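Local structure of R.MvaI (Kocuria varians, 2OA9) at residues A[9-14]-A[187-192]; A[150-155]-A[197-202]; A[84-89]-A[143-148]; A[75-78]-A[82-85]. The protein acts as a monomeric restriction endonuclease that recognises its DNA target sequence asymmetrically and binds metal ions. All coordinates share one frame; numbering follows the deposited sequence.

Interaction 1 stands apart: across the chain's centre from interactions 3 and 4, it packs helix 6-19 against a strand of the mixed sheet. The other three lie close together. Interactions 2 and 3 both use strand 143-151, interactions 3 and 4 share N84 and T85 of helix 83-91, and interactions 2 and 4 touch where W150 NE1 and S151 N bond to the 75-78 segment. Interactions 1, 2 and 3 are buried, whereas interaction 4 is only partly so. Leucine methyls carry interaction 1, interaction 2 adds a cysteine sulfur to an aromatic ring, interaction 3 packs a methionine and a leucine on a valine, with a carboxylate beside the methionine, and interaction 4 pairs a proline with an amide.

Interaction 1 (A[9-14]-A[187-192]); sequences NLLKEA and ANLFTD
L11 and K12 meet L189 from a regular helical turn, whose shortest backbone bond here is A14 N to L10 O at 2.9 Å; the meeting itself is apolar. This is helix-on-sheet packing: helix 6-19 lies against one face of the mixed sheet of this PDDEXK-clan nuclease, and 187-192 belongs to its strand 179-192. L189 is the single residue of the strand segment that comes within touching distance. Its CD2 rests 4.0 Å from L11 CD2, and its other methyl, CD1, is 4.1 Å from the same L11 atom, so one methyl of the helix faces both branches of the strand leucine. Both leucines hold CG anti to the backbone N (chi1 174° in L11, -177° in L189), which sends the two branched ends into the space between helix and strand. Around them L8 and I15, one turn before and after along the helix, also touch L189, while F54 and I57 cover L11. The backbone of L189 is hydrogen-bonded to K246 of strand 244-248, so this leucine stands on a strand held within the sheet. I59, a calcium-binding residue in another crystal of this protein, has its side chain about 7 Å from that of L189. Of the lysine, the aliphatic root takes part: K12 runs at about a right angle to L189, and its CG stops 4.2 Å from L189 CD2.

Interaction 2 (A[150-155]-A[197-202]); sequences WSFDSL and SLCRGI
This is a buried apolar contact between two helices, F152 meeting C199 and L155 meeting L198, at the point where strand 143-151 gives way to helix 152-162 and helix 195-204 passes beside its first turn. The sulfur does the work on one side. C199 SG comes to 3.7 Å from F152 CE2 and is also near CZ, so it sits near the CE2-CZ end of the ring. Measured to the ring centroid it is 4.3 Å away and 34° off the normal, an oblique sulfur-aromatic contact that is neither squarely over the ring nor in its plane. C199 keeps SG anti to its carbonyl carbon (chi1 -70°), and this swings the thiol out toward the phenyl group. One turn on from F152, L155 meets L198, the neighbour of C199, and the two side chains cross at about a right angle, with L155 CD1 at 4.1 Å from L198 CD2.

The helix that carries F152 and L155 starts with an N-cap: S151 OG accepts from S154 N at 3.1 Å with an N-H...O angle of 149°, and behind it L155 N reaches S151 O at 3.2 Å. That cap closes the first turn, the one that carries F152 and leads to L155. V132 of strand 131-138 touches F152, L155 and C199. I125, a calcium-binding residue in another crystal of this protein, packs on both F152 and C199, and F73 of strand 69-74 lies against L155 and L198.

Interaction 3 (A[84-89]-A[143-148]); sequences NTMLRN and MIDNSV
M86 and V148 lie alongside each other, their side chains sliding past in opposite directions, so that the end methyl of the methionine comes to the valine branch: M86 CE is 3.6 Å from V148 CG2. The methionine chain is bent rather than extended, turning at CB-CG (chi2 -87°) and again at CG-SD, and this curls CE back to the strand. L87 crosses the valine obliquely and brings its CD2 to 4.0 Å from the same V148 CG2, so one valine methyl takes contacts from two helix residues. D145 approaches M86 from the opposite direction, its OD2 lying 3.9 Å from M86 CE.

One oxygen of the carboxylate is held by its own strand. D145 OD1 accepts from S147 OG at 2.7 Å through the syn lone pair, and from S147 N at 3.0 Å, nearly straight at 161° but from above the carboxylate plane; the backbone bond makes an Asx turn. OD2 bonds across to Y91 OH. With an alanine here the carboxylate is gone, and S147 N, S147 OG and Y91 OH would probably be left without this partner, the Asx turn free to shift.

I144 and D145 both face V136, a classic beta bulge in strand 143-151. The axes of 84-89 and 143-148 make 148°, roughly antiparallel, while L87 also rests on L134 of strand 131-138, L102 of strand 100-106 and I213 of strand 207-215.

Interaction 4 (A[75-78]-A[82-85]); sequences KSPT and GANT
A short loop leaving strand 69-74 folds back on the first turn of the helix it leads into, helix 83-91, and P77 is its main contact with A83 and N84. The side chains of P77 and N84 cross at about a right angle. N84 OD1 comes to 3.2 Å from P77 CD and 3.5 Å from P77 CG, so the amide oxygen packs against these two carbons of the proline. Beside it P77 CB meets A83 CB at 3.9 Å, and this apolar pair completes the proline's footing on the helix.

The amide nitrogen is turned to another partner: N84 ND2 bonds to D227 OD2. S76 OG is also close to N84 ND2, at 3.3 Å, but at an angle too poor for a hydrogen bond. A leucine here offers no N-H, so D227 OD2 would probably lose that partner, and P77 CD the amide oxygen it packs on.

The loop has bonds of its own. K75 NZ curls round to S76 O at 2.9 Å, with the donor tilted 24° from the carbonyl plane. T78 OG1 is bonded to S151 N and K75 O to W150 NE1, which ties the loop to strand 143-151. G82 holds the N-cap position with phi at 68°, a value that favours glycine, and the whole is a strand-loop-helix connection in which the loop packs on the helix's opening residues.

Interaction 1 (A[9-14]-A[187-192])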
loop_
_atom_site.group_PDB
_atom_site.type_symbol
_atom_site.label_atom_id
_atom_site.label_comp_id
_atom_site.label_asym_id
_atom_site.label_seq_id
_atom_site.Cartn_x
_atom_site.Cartn_y
_atom_site.Cartn_z
ATOM N N ASN A 9 8.371 12.256 17.542
ATOM C CA ASN A 9 9.396 12.236 18.568
ATOM C C ASN A 9 9.147 11.107 19.560
ATOM O O ASN A 9 10.078 10.372 19.909
ATOM C CB ASN A 9 9.451 13.591 19.283
ATOM C CG ASN A 9 10.334 13.588 20.581
ATOM O OD1 ASN A 9 11.523 13.500 20.494
ATOM N ND2 ASN A 9 9.710 13.734 21.718
ATOM N N LEU A 10 7.909 10.977 19.998
ATOM C CA LEU A 10 7.530 9.933 20.971
ATOM C C LEU A 10 7.610 8.517 20.385
ATOM O O LEU A 10 8.080 7.601 21.027
ATOM C CB LEU A 10 6.115 10.178 21.548
ATOM C CG LEU A 10 6.090 11.374 22.507
ATOM C CD1 LEU A 10 4.666 11.778 22.855
ATOM C CD2 LEU A 10 6.899 11.101 23.778
ATOM N N LEU A 11 7.144 8.351 19.156
ATOM C CA LEU A 11 7.207 7.068 18.486
ATOM C C LEU A 11 8.642 6.628 18.286
ATOM O O LEU A 11 8.971 5.471 18.569
ATOM C CB LEU A 11 6.408 7.104 17.190
ATOM C CG LEU A 11 6.519 5.837 16.313
ATOM C CD1 LEU A 11 5.967 4.655 17.100
ATOM C CD2 LEU A 11 5.830 6.118 15.006
ATOM N N LYS A 12 9.504 7.534 17.826
ATOM C CA LYS A 12 10.924 7.202 17.654
ATOM C C LYS A 12 11.543 6.833 18.996
ATOM O O LYS A 12 12.324 5.907 19.048
ATOM C CB LYS A 12 11.737 8.297 16.973
ATOM C CG LYS A 12 11.357 8.549 15.542
ATOM C CD LYS A 12 12.101 9.771 15.006
ATOM C CE LYS A 12 11.868 10.056 13.530
ATOM N NZ LYS A 12 12.193 11.449 13.149
ATOM N N GLU A 13 11.229 7.593 20.045
ATOM C CA GLU A 13 11.734 7.288 21.377
ATOM C C GLU A 13 11.306 5.904 21.837
ATOM O O GLU A 13 12.116 5.161 22.389
ATOM C CB GLU A 13 11.339 8.389 22.372
ATOM C CG GLU A 13 11.688 8.116 23.833
ATOM C CD GLU A 13 11.443 9.292 24.761
ATOM O OE1 GLU A 13 10.786 10.270 24.365
ATOM O OE2 GLU A 13 11.962 9.230 25.915
ATOM N N ALA A 14 10.045 5.576 21.597
ATOM C CA ALA A 14 9.497 4.277 21.978
ATOM C C ALA A 14 10.234 3.149 21.243
ATOM O O ALA A 14 10.637 2.164 21.855
ATOM C CB ALA A 14 8.004 4.230 21.708
ATOM N N ALA A 187 15.210 -1.047 13.527
ATOM C CA ALA A 187 13.889 -0.846 12.975
ATOM C C ALA A 187 13.998 0.211 11.873
ATOM O O ALA A 187 14.607 1.243 12.052
ATOM C CB ALA A 187 12.888 -0.460 14.061
ATOM N N ASN A 188 13.410 -0.061 10.715
ATOM C CA ASN A 188 13.269 0.886 9.641
ATOM C C ASN A 188 11.850 1.424 9.705
ATOM O O ASN A 188 10.875 0.702 9.442
ATOM C CB ASN A 188 13.484 0.211 8.287
ATOM C CG ASN A 188 14.884 -0.242 8.090
ATOM O OD1 ASN A 188 15.334 -1.173 8.766
ATOM N ND2 ASN A 188 15.559 0.329 7.111
ATOM N N LEU A 189 11.728 2.695 10.090
ATOM C CA LEU A 189 10.426 3.342 10.286
ATOM C C LEU A 189 10.112 4.184 9.051
ATOM O O LEU A 189 10.743 5.195 8.787
ATOM C CB LEU A 189 10.445 4.249 11.536
ATOM C CG LEU A 189 9.103 4.904 11.853
ATOM C CD1 LEU A 189 8.035 3.943 12.251
ATOM C CD2 LEU A 189 9.293 6.011 12.957
ATOM N N PHE A 190 9.117 3.718 8.309
ATOM C CA PHE A 190 8.574 4.410 7.144
ATOM C C PHE A 190 7.683 5.504 7.697
ATOM O O PHE A 190 6.761 5.225 8.484
ATOM C CB PHE A 190 7.736 3.416 6.319
ATOM C CG PHE A 190 6.762 4.078 5.369
ATOM C CD1 PHE A 190 7.192 4.538 4.140
ATOM C CD2 PHE A 190 5.442 4.249 5.704
ATOM C CE1 PHE A 190 6.302 5.138 3.257
ATOM C CE2 PHE A 190 4.561 4.836 4.827
ATOM C CZ PHE A 190 4.990 5.256 3.596
ATOM N N THR A 191 7.887 6.735 7.237
ATOM C CA THR A 191 7.130 7.904 7.742
ATOM C C THR A 191 6.380 8.716 6.690
ATOM O O THR A 191 5.562 9.580 7.036
ATOM C CB THR A 191 8.045 8.873 8.538
ATOM O OG1 THR A 191 9.079 9.399 7.697
ATOM C CG2 THR A 191 8.776 8.215 9.696
ATOM N N ASP A 192 6.655 8.513 5.414
ATOM C CA ASP A 192 6.035 9.332 4.364
ATOM C C ASP A 192 6.296 8.755 3.003
ATOM O O ASP A 192 7.285 8.049 2.780
ATOM C CB ASP A 192 6.499 10.785 4.399
ATOM C CG ASP A 192 5.590 11.710 3.579
ATOM O OD1 ASP A 192 4.343 11.503 3.577
ATOM O OD2 ASP A 192 6.068 12.646 2.885
#

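Interaction 2 (A[150-155]-A[197-202])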
loop_
_atom_site.group_PDB
_atom_site.type_symbol
_atom_site.label_atom_id
_atom_site.label_comp_id
_atom_site.label_asym_id
_atom_site.label_seq_id
_atom_site.Cartn_x
_atom_site.Cartn_y
_atom_site.Cartn_z
ATOM N N TRP A 150 -6.478 9.821 -12.690
ATOM C CA TRP A 150 -6.471 10.243 -11.287
ATOM C C TRP A 150 -5.657 11.497 -11.227
ATOM O O TRP A 150 -4.519 11.509 -11.691
ATOM C CB TRP A 150 -5.778 9.194 -10.377
ATOM C CG TRP A 150 -6.451 7.876 -10.253
ATOM C CD1 TRP A 150 -7.262 7.468 -9.235
ATOM C CD2 TRP A 150 -6.371 6.776 -11.161
ATOM N NE1 TRP A 150 -7.678 6.177 -9.435
ATOM C CE2 TRP A 150 -7.173 5.732 -10.634
ATOM C CE3 TRP A 150 -5.731 6.566 -12.387
ATOM C CZ2 TRP A 150 -7.328 4.519 -11.296
ATOM C CZ3 TRP A 150 -5.877 5.369 -13.028
ATOM C CH2 TRP A 150 -6.670 4.346 -12.481
ATOM N N SER A 151 -6.183 12.578 -10.678
ATOM C CA SER A 151 -5.347 13.751 -10.508
ATOM C C SER A 151 -4.275 13.570 -9.451
ATOM O O SER A 151 -4.468 12.822 -8.482
ATOM C CB SER A 151 -6.218 14.961 -10.108
ATOM O OG SER A 151 -6.846 14.741 -8.857
ATOM N N PHE A 152 -3.152 14.260 -9.596
ATOM C CA PHE A 152 -2.128 14.214 -8.560
ATOM C C PHE A 152 -2.704 14.692 -7.220
ATOM O O PHE A 152 -2.359 14.151 -6.187
ATOM C CB PHE A 152 -0.923 15.111 -8.894
ATOM C CG PHE A 152 0.118 14.515 -9.845
ATOM C CD1 PHE A 152 1.389 15.073 -9.922
ATOM C CD2 PHE A 152 -0.167 13.435 -10.648
ATOM C CE1 PHE A 152 2.342 14.563 -10.786
ATOM C CE2 PHE A 152 0.765 12.945 -11.526
ATOM C CZ PHE A 152 2.026 13.487 -11.594
ATOM N N ASP A 153 -3.565 15.709 -7.233
ATOM C CA ASP A 153 -4.105 16.236 -5.976
ATOM C C ASP A 153 -4.957 15.205 -5.250
ATOM O O ASP A 153 -4.914 15.120 -4.028
ATOM C CB ASP A 153 -4.910 17.528 -6.234
ATOM C CG ASP A 153 -4.007 18.708 -6.546
ATOM O OD1 ASP A 153 -4.526 19.787 -6.905
ATOM O OD2 ASP A 153 -2.758 18.637 -6.465
ATOM N N SER A 154 -5.710 14.406 -5.995
ATOM C CA SER A 154 -6.525 13.367 -5.395
ATOM C C SER A 154 -5.644 12.326 -4.726
ATOM O O SER A 154 -5.974 11.830 -3.657
ATOM C CB SER A 154 -7.476 12.726 -6.400
ATOM O OG SER A 154 -6.847 11.828 -7.310
ATOM N N LEU A 155 -4.549 11.984 -5.388
ATOM C CA LEU A 155 -3.644 10.968 -4.871
ATOM C C LEU A 155 -2.916 11.496 -3.665
ATOM O O LEU A 155 -2.732 10.782 -2.696
ATOM C CB LEU A 155 -2.655 10.513 -5.957
ATOM C CG LEU A 155 -3.328 9.845 -7.158
ATOM C CD1 LEU A 155 -2.246 9.563 -8.181
ATOM C CD2 LEU A 155 -4.123 8.599 -6.813
ATOM N N SER A 197 6.941 10.306 -5.712
ATOM C CA SER A 197 7.583 9.002 -5.546
ATOM C C SER A 197 6.603 7.889 -5.917
ATOM O O SER A 197 6.974 6.886 -6.519
ATOM C CB SER A 197 8.029 8.816 -4.106
ATOM O OG SER A 197 9.134 9.601 -3.778
ATOM N N LEU A 198 5.340 8.089 -5.567
ATOM C CA LEU A 198 4.304 7.154 -5.946
ATOM C C LEU A 198 4.264 6.978 -7.435
ATOM O O LEU A 198 4.213 5.869 -7.936
ATOM C CB LEU A 198 2.947 7.635 -5.434
ATOM C CG LEU A 198 1.726 6.833 -5.871
ATOM C CD1 LEU A 198 1.670 5.577 -5.052
ATOM C CD2 LEU A 198 0.413 7.614 -5.726
ATOM N N CYS A 199 4.254 8.097 -8.152
ATOM C CA CYS A 199 4.178 8.050 -9.592
ATOM C C CYS A 199 5.452 7.481 -10.216
ATOM O O CYS A 199 5.349 6.747 -11.182
ATOM C CB CYS A 199 3.891 9.430 -10.138
ATOM S SG CYS A 199 2.206 10.007 -9.765
ATOM N N ARG A 200 6.623 7.792 -9.663
ATOM C CA ARG A 200 7.853 7.153 -10.143
ATOM C C ARG A 200 7.782 5.647 -9.965
ATOM O O ARG A 200 8.145 4.872 -10.836
ATOM C CB ARG A 200 9.118 7.676 -9.441
ATOM C CG ARG A 200 9.493 9.094 -9.770
ATOM C CD ARG A 200 10.860 9.484 -9.123
ATOM N NE ARG A 200 10.905 9.410 -7.645
ATOM C CZ ARG A 200 11.330 8.352 -6.877
ATOM N NH1 ARG A 200 11.776 7.244 -7.400
ATOM N NH2 ARG A 200 11.335 8.422 -5.547
ATOM N N GLY A 201 7.241 5.222 -8.845
ATOM C CA GLY A 201 7.127 3.807 -8.567
ATOM C C GLY A 201 6.210 3.059 -9.503
ATOM O O GLY A 201 6.495 1.947 -9.872
ATOM N N ILE A 202 5.122 3.724 -9.916
ATOM C CA ILE A 202 4.280 3.177 -10.980
ATOM C C ILE A 202 5.049 3.051 -12.302
ATOM O O ILE A 202 5.070 2.000 -12.925
ATOM C CB ILE A 202 2.978 4.026 -11.128
ATOM C CG1 ILE A 202 2.113 3.896 -9.875
ATOM C CG2 ILE A 202 2.180 3.548 -12.372
ATOM C CD1 ILE A 202 0.984 4.900 -9.776
#

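Interaction 3 (A[84-89]-A[143-148])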
loop_
_atom_site.group_PDB
_atom_site.type_symbol
_atom_site.label_atom_id
_atom_site.label_comp_id
_atom_site.label_asym_id
_atom_site.label_seq_id
_atom_site.Cartn_x
_atom_site.Cartn_y
_atom_site.Cartn_z
ATOM N N ASN A 84 -15.515 4.167 -13.461
ATOM C CA ASN A 84 -15.393 2.728 -13.176
ATOM C C ASN A 84 -16.512 1.922 -13.827
ATOM O O ASN A 84 -16.288 0.832 -14.366
ATOM C CB ASN A 84 -15.085 2.460 -11.666
ATOM C CG ASN A 84 -13.538 2.625 -11.327
ATOM O OD1 ASN A 84 -12.686 2.869 -12.208
ATOM N ND2 ASN A 84 -13.195 2.483 -10.057
ATOM N N THR A 85 -17.705 2.500 -13.925
ATOM C CA THR A 85 -18.802 1.919 -14.673
ATOM C C THR A 85 -18.526 1.825 -16.168
ATOM O O THR A 85 -18.787 0.816 -16.799
ATOM C CB THR A 85 -20.096 2.690 -14.423
ATOM O OG1 THR A 85 -20.377 2.688 -13.002
ATOM C CG2 THR A 85 -21.286 2.057 -15.149
ATOM N N MET A 86 -17.959 2.894 -16.754
ATOM C CA MET A 86 -17.577 2.806 -18.167
ATOM C C MET A 86 -16.563 1.709 -18.406
ATOM O O MET A 86 -16.642 0.954 -19.368
ATOM C CB MET A 86 -17.029 4.128 -18.687
ATOM C CG MET A 86 -16.685 4.128 -20.165
ATOM S SD MET A 86 -14.987 3.533 -20.545
ATOM C CE MET A 86 -14.105 4.872 -19.855
ATOM N N LEU A 87 -15.566 1.619 -17.530
ATOM C CA LEU A 87 -14.489 0.679 -17.733
ATOM C C LEU A 87 -15.007 -0.741 -17.711
ATOM O O LEU A 87 -14.643 -1.574 -18.536
ATOM C CB LEU A 87 -13.396 0.836 -16.687
ATOM C CG LEU A 87 -12.539 2.088 -16.749
ATOM C CD1 LEU A 87 -11.671 2.163 -15.483
ATOM C CD2 LEU A 87 -11.666 2.121 -17.998
ATOM N N ARG A 88 -15.873 -1.048 -16.765
ATOM C CA ARG A 88 -16.340 -2.417 -16.678
ATOM C C ARG A 88 -17.231 -2.788 -17.863
ATOM O O ARG A 88 -17.067 -3.862 -18.437
ATOM C CB ARG A 88 -16.994 -2.689 -15.310
ATOM C CG ARG A 88 -18.397 -2.321 -15.155
ATOM C CD ARG A 88 -18.976 -2.723 -13.773
ATOM N NE ARG A 88 -20.252 -2.131 -13.697
ATOM C CZ ARG A 88 -21.371 -2.711 -14.113
ATOM N NH1 ARG A 88 -21.370 -3.938 -14.646
ATOM N NH2 ARG A 88 -22.517 -2.046 -14.045
ATOM N N ASN A 89 -18.143 -1.870 -18.210
ATOM C CA ASN A 89 -19.110 -2.169 -19.256
ATOM C C ASN A 89 -18.416 -2.200 -20.626
ATOM O O ASN A 89 -18.680 -3.086 -21.433
ATOM C CB ASN A 89 -20.242 -1.188 -19.271
ATOM C CG ASN A 89 -21.322 -1.561 -18.270
ATOM O OD1 ASN A 89 -21.389 -2.705 -17.904
ATOM N ND2 ASN A 89 -22.092 -0.611 -17.806
ATOM N N MET A 143 -3.879 2.111 -29.200
ATOM C CA MET A 143 -4.257 2.800 -27.948
ATOM C C MET A 143 -5.532 3.588 -28.217
ATOM O O MET A 143 -5.511 4.640 -28.854
ATOM C CB MET A 143 -3.132 3.734 -27.493
ATOM C CG MET A 143 -2.684 3.670 -26.083
ATOM S SD MET A 143 -2.566 5.251 -25.263
ATOM C CE MET A 143 -4.332 5.387 -25.044
ATOM N N ILE A 144 -6.639 3.056 -27.738
ATOM C CA ILE A 144 -7.969 3.541 -28.125
ATOM C C ILE A 144 -8.477 4.584 -27.147
ATOM O O ILE A 144 -9.455 5.279 -27.445
ATOM C CB ILE A 144 -9.000 2.388 -28.382
ATOM C CG1 ILE A 144 -9.097 1.478 -27.164
ATOM C CG2 ILE A 144 -8.638 1.578 -29.661
ATOM C CD1 ILE A 144 -10.180 0.460 -27.205
ATOM N N ASP A 145 -7.859 4.691 -25.974
ATOM C CA ASP A 145 -8.424 5.550 -24.923
ATOM C C ASP A 145 -7.395 5.800 -23.861
ATOM O O ASP A 145 -6.854 4.837 -23.316
ATOM C CB ASP A 145 -9.625 4.807 -24.323
ATOM C CG ASP A 145 -10.429 5.603 -23.295
ATOM O OD1 ASP A 145 -10.276 6.825 -23.171
ATOM O OD2 ASP A 145 -11.341 5.048 -22.629
ATOM N N ASN A 146 -7.191 7.063 -23.509
ATOM C CA ASN A 146 -6.384 7.433 -22.347
ATOM C C ASN A 146 -7.092 8.531 -21.533
ATOM O O ASN A 146 -6.454 9.333 -20.835
ATOM C CB ASN A 146 -4.959 7.821 -22.754
ATOM C CG ASN A 146 -4.911 9.065 -23.549
ATOM O OD1 ASN A 146 -5.928 9.586 -24.019
ATOM N ND2 ASN A 146 -3.685 9.560 -23.728
ATOM N N SER A 147 -8.410 8.541 -21.587
ATOM C CA SER A 147 -9.230 9.548 -20.919
ATOM C C SER A 147 -9.400 9.400 -19.431
ATOM O O SER A 147 -9.656 10.417 -18.738
ATOM C CB SER A 147 -10.602 9.640 -21.593
ATOM O OG SER A 147 -11.390 8.490 -21.327
ATOM N N VAL A 148 -9.268 8.187 -18.921
ATOM C CA VAL A 148 -9.496 7.907 -17.522
ATOM C C VAL A 148 -8.241 8.273 -16.736
ATOM O O VAL A 148 -7.124 7.880 -17.114
ATOM C CB VAL A 148 -9.900 6.409 -17.308
ATOM C CG1 VAL A 148 -9.976 6.123 -15.852
ATOM C CG2 VAL A 148 -11.246 6.086 -18.005
#

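Interaction 4 (A[75-78]-A[82-85])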
loop_
_atom_site.group_PDB
_atom_site.type_symbol
_atom_site.label_atom_id
_atom_site.label_comp_id
_atom_site.label_asym_id
_atom_site.label_seq_id
_atom_site.Cartn_x
_atom_site.Cartn_y
_atom_site.Cartn_z
ATOM N N LYS A 75 -8.835 4.248 -4.384
ATOM C CA LYS A 75 -9.379 5.489 -4.909
ATOM C C LYS A 75 -9.761 5.322 -6.356
ATOM O O LYS A 75 -8.920 4.919 -7.183
ATOM C CB LYS A 75 -8.392 6.658 -4.753
ATOM C CG LYS A 75 -8.852 8.033 -5.299
ATOM C CD LYS A 75 -9.940 8.629 -4.437
ATOM C CE LYS A 75 -10.331 9.984 -4.976
ATOM N NZ LYS A 75 -11.143 9.861 -6.221
ATOM N N SER A 76 -11.017 5.675 -6.626
ATOM C CA SER A 76 -11.567 5.707 -7.970
ATOM C C SER A 76 -11.018 6.854 -8.802
ATOM O O SER A 76 -10.602 7.863 -8.261
ATOM C CB SER A 76 -13.091 5.804 -7.918
ATOM O OG SER A 76 -13.653 4.558 -7.540
ATOM N N PRO A 77 -11.010 6.706 -10.122
ATOM C CA PRO A 77 -10.551 7.797 -10.986
ATOM C C PRO A 77 -11.218 9.177 -10.746
ATOM O O PRO A 77 -12.401 9.308 -10.362
ATOM C CB PRO A 77 -10.828 7.261 -12.396
ATOM C CG PRO A 77 -10.753 5.832 -12.265
ATOM C CD PRO A 77 -11.372 5.536 -10.915
ATOM N N THR A 78 -10.419 10.203 -10.888
ATOM C CA THR A 78 -10.919 11.583 -10.839
ATOM C C THR A 78 -11.887 11.836 -12.004
ATOM O O THR A 78 -12.905 12.531 -11.827
ATOM C CB THR A 78 -9.732 12.536 -10.982
ATOM O OG1 THR A 78 -8.852 12.369 -9.877
ATOM C CG2 THR A 78 -10.162 14.059 -10.888
ATOM N N GLY A 82 -18.126 8.628 -13.240
ATOM C CA GLY A 82 -18.612 7.297 -13.584
ATOM C C GLY A 82 -17.604 6.486 -14.385
ATOM O O GLY A 82 -17.987 5.545 -15.103
ATOM N N ALA A 83 -16.318 6.840 -14.275
ATOM C CA ALA A 83 -15.273 6.108 -14.972
ATOM C C ALA A 83 -15.313 4.592 -14.713
ATOM O O ALA A 83 -15.138 3.824 -15.645
ATOM C CB ALA A 83 -13.935 6.624 -14.595
ATOM N N ASN A 84 -15.515 4.167 -13.461
ATOM C CA ASN A 84 -15.393 2.728 -13.176
ATOM C C ASN A 84 -16.512 1.922 -13.827
ATOM O O ASN A 84 -16.288 0.832 -14.366
ATOM C CB ASN A 84 -15.085 2.460 -11.666
ATOM C CG ASN A 84 -13.538 2.625 -11.327
ATOM O OD1 ASN A 84 -12.686 2.869 -12.208
ATOM N ND2 ASN A 84 -13.195 2.483 -10.057
ATOM N N THR A 85 -17.705 2.500 -13.925
ATOM C CA THR A 85 -18.802 1.919 -14.673
ATOM C C THR A 85 -18.526 1.825 -16.168
ATOM O O THR A 85 -18.787 0.816 -16.799
ATOM C CB THR A 85 -20.096 2.690 -14.423
ATOM O OG1 THR A 85 -20.377 2.688 -13.002
ATOM C CG2 THR A 85 -21.286 2.057 -15.149
#